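Local coordinates for protein manganese-containing pseudocatalase (Thermus thermophilus, PDB 2V8T) that probably breaks hydrogen peroxide down to water and oxygen, as a manganese catalase carrying two manganese ions in each subunit, at residues P211-D214 with N215-P219. Sequence-based numbering, arbitrary orientation. Where two conformers were deposited one is given.
Sequences PKID and NSKIP
Lys-217 N reaches back to Asp-214 O at 2.9 Å, an almost straight bond (166°). It closes the first of two overlapping 3-10 turns; the second is closed by Ile-218 N on Asn-215 O. The Lys-217 chain starts across the same carbonyl, its CB 3.4 Å from Asp-214 O, then bends at chi2 (-53°) and runs outward; on the way CG lies 4.2 Å from Ile-213 CG1. In one of the two modelled conformers of Asp-214, Lys-217 NZ is 5.9 Å from Asp-214 OD2, too far for a salt bridge, though the opposite charges may still attract weakly. On the exposed side Ser-216 OG, turned between its own N and carbonyl carbon (chi1 64°), comes within 3.4 Å of Asp-214 CB. In the same Asp-214 conformer one water links this hydroxyl to the carboxylate, giving a hydrogen to Asp-214 OD2 over a long 3.3 Å. The turns belong to the loop between helix 172-200 and helix 219-226 of this ferritin-clan protein, and Ile-218 takes the N-cap position of the second helix. The buried Asn-215 turns away from the 211-214 segment, its side chain about 11 Å from a bound manganese: OD1 accepts a hydrogen bond from Arg-159 NH2, which also holds Ile-213 O, while ND2 bonds weakly to Leu-182 O. Ile-213, buried, packs on Phe-285 of a second subunit, and Ile-218 on Pro-99 of that subunit.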
loop_
_atom_site.group_PDB
_atom_site.type_symbol
_atom_site.label_atom_id
_atom_site.label_comp_id
_atom_site.label_asym_id
_atom_site.label_seq_id
_atom_site.Cartn_x
_atom_site.Cartn_y
_atom_site.Cartn_z
ATOM N N PRO A 211 29.003 -1.071 6.864
ATOM C CA PRO A 211 30.031 -0.280 6.205
ATOM C C PRO A 211 31.388 -0.478 6.879
ATOM O O PRO A 211 31.483 -1.129 7.933
ATOM C CB PRO A 211 29.552 1.177 6.433
ATOM C CG PRO A 211 28.073 1.028 6.744
ATOM C CD PRO A 211 28.003 -0.231 7.537
ATOM N N LYS A 212 32.434 0.077 6.258
ATOM C CA LYS A 212 33.802 -0.144 6.737
ATOM C C LYS A 212 34.118 0.797 7.873
ATOM O O LYS A 212 34.888 1.778 7.782
ATOM C CB LYS A 212 34.791 -0.082 5.589
ATOM C CG LYS A 212 36.163 -0.590 5.956
ATOM C CD LYS A 212 36.211 -2.098 6.287
ATOM C CE LYS A 212 35.982 -3.028 5.117
ATOM N NZ LYS A 212 36.803 -2.728 4.039
ATOM N N ILE A 213 33.479 0.515 9.008
ATOM C CA ILE A 213 33.638 1.220 10.272
ATOM C C ILE A 213 33.498 0.138 11.326
ATOM O O ILE A 213 32.620 -0.737 11.239
ATOM C CB ILE A 213 32.603 2.338 10.483
ATOM C CG1 ILE A 213 32.888 3.071 11.788
ATOM C CG2 ILE A 213 31.129 1.845 10.346
ATOM C CD1 ILE A 213 32.004 4.301 12.033
ATOM N N ASP A 214 34.395 0.150 12.307
ATOM C CA ASP A 214 34.381 -0.843 13.363
ATOM C C ASP A 214 33.366 -0.448 14.467
ATOM O O ASP A 214 33.282 0.719 14.845
ATOM C CB ASP A 214 35.758 -1.054 13.956
ATOM C CG ASP A 214 36.721 -1.557 12.943
ATOM O OD1 ASP A 214 36.377 -2.343 12.051
ATOM O OD2 ASP A 214 37.907 -1.192 13.114
ATOM N N ASN A 215 32.718 -1.456 15.010
ATOM C CA ASN A 215 31.867 -1.237 16.171
ATOM C C ASN A 215 32.635 -0.591 17.326
ATOM O O ASN A 215 32.024 0.108 18.150
ATOM C CB ASN A 215 31.220 -2.530 16.648
ATOM C CG ASN A 215 30.006 -2.959 15.798
ATOM O OD1 ASN A 215 29.413 -2.197 15.066
ATOM N ND2 ASN A 215 29.586 -4.165 16.059
ATOM N N SER A 216 33.950 -0.784 17.390
ATOM C CA SER A 216 34.752 -0.149 18.439
ATOM C C SER A 216 34.697 1.379 18.412
ATOM O O SER A 216 35.052 2.008 19.429
ATOM C CB SER A 216 36.213 -0.637 18.336
ATOM O OG SER A 216 36.777 -0.220 17.126
ATOM N N LYS A 217 34.271 1.985 17.298
ATOM C CA LYS A 217 34.143 3.434 17.207
ATOM C C LYS A 217 32.843 3.957 17.802
ATOM O O LYS A 217 32.646 5.181 17.884
ATOM C CB LYS A 217 34.224 3.873 15.744
ATOM C CG LYS A 217 35.522 3.507 15.093
ATOM C CD LYS A 217 36.767 3.968 15.839
ATOM C CE LYS A 217 38.067 3.321 15.289
ATOM N NZ LYS A 217 39.265 3.677 16.122
ATOM N N ILE A 218 31.964 3.058 18.233
ATOM C CA ILE A 218 30.703 3.436 18.824
ATOM C C ILE A 218 30.853 3.083 20.332
ATOM O O ILE A 218 30.932 1.911 20.671
ATOM C CB ILE A 218 29.557 2.620 18.205
ATOM C CG1 ILE A 218 29.515 2.799 16.667
ATOM C CG2 ILE A 218 28.241 3.001 18.897
ATOM C CD1 ILE A 218 29.364 4.253 16.205
ATOM N N PRO A 219 30.931 4.079 21.218
ATOM C CA PRO A 219 31.333 3.775 22.608
ATOM C C PRO A 219 30.485 2.700 23.306
ATOM O O PRO A 219 31.026 1.839 24.003
ATOM C CB PRO A 219 31.251 5.135 23.293
ATOM C CG PRO A 219 31.400 6.117 22.251
ATOM C CD PRO A 219 30.930 5.540 20.961
HETATM O O HOH W 1 38.613 -2.177 16.152
#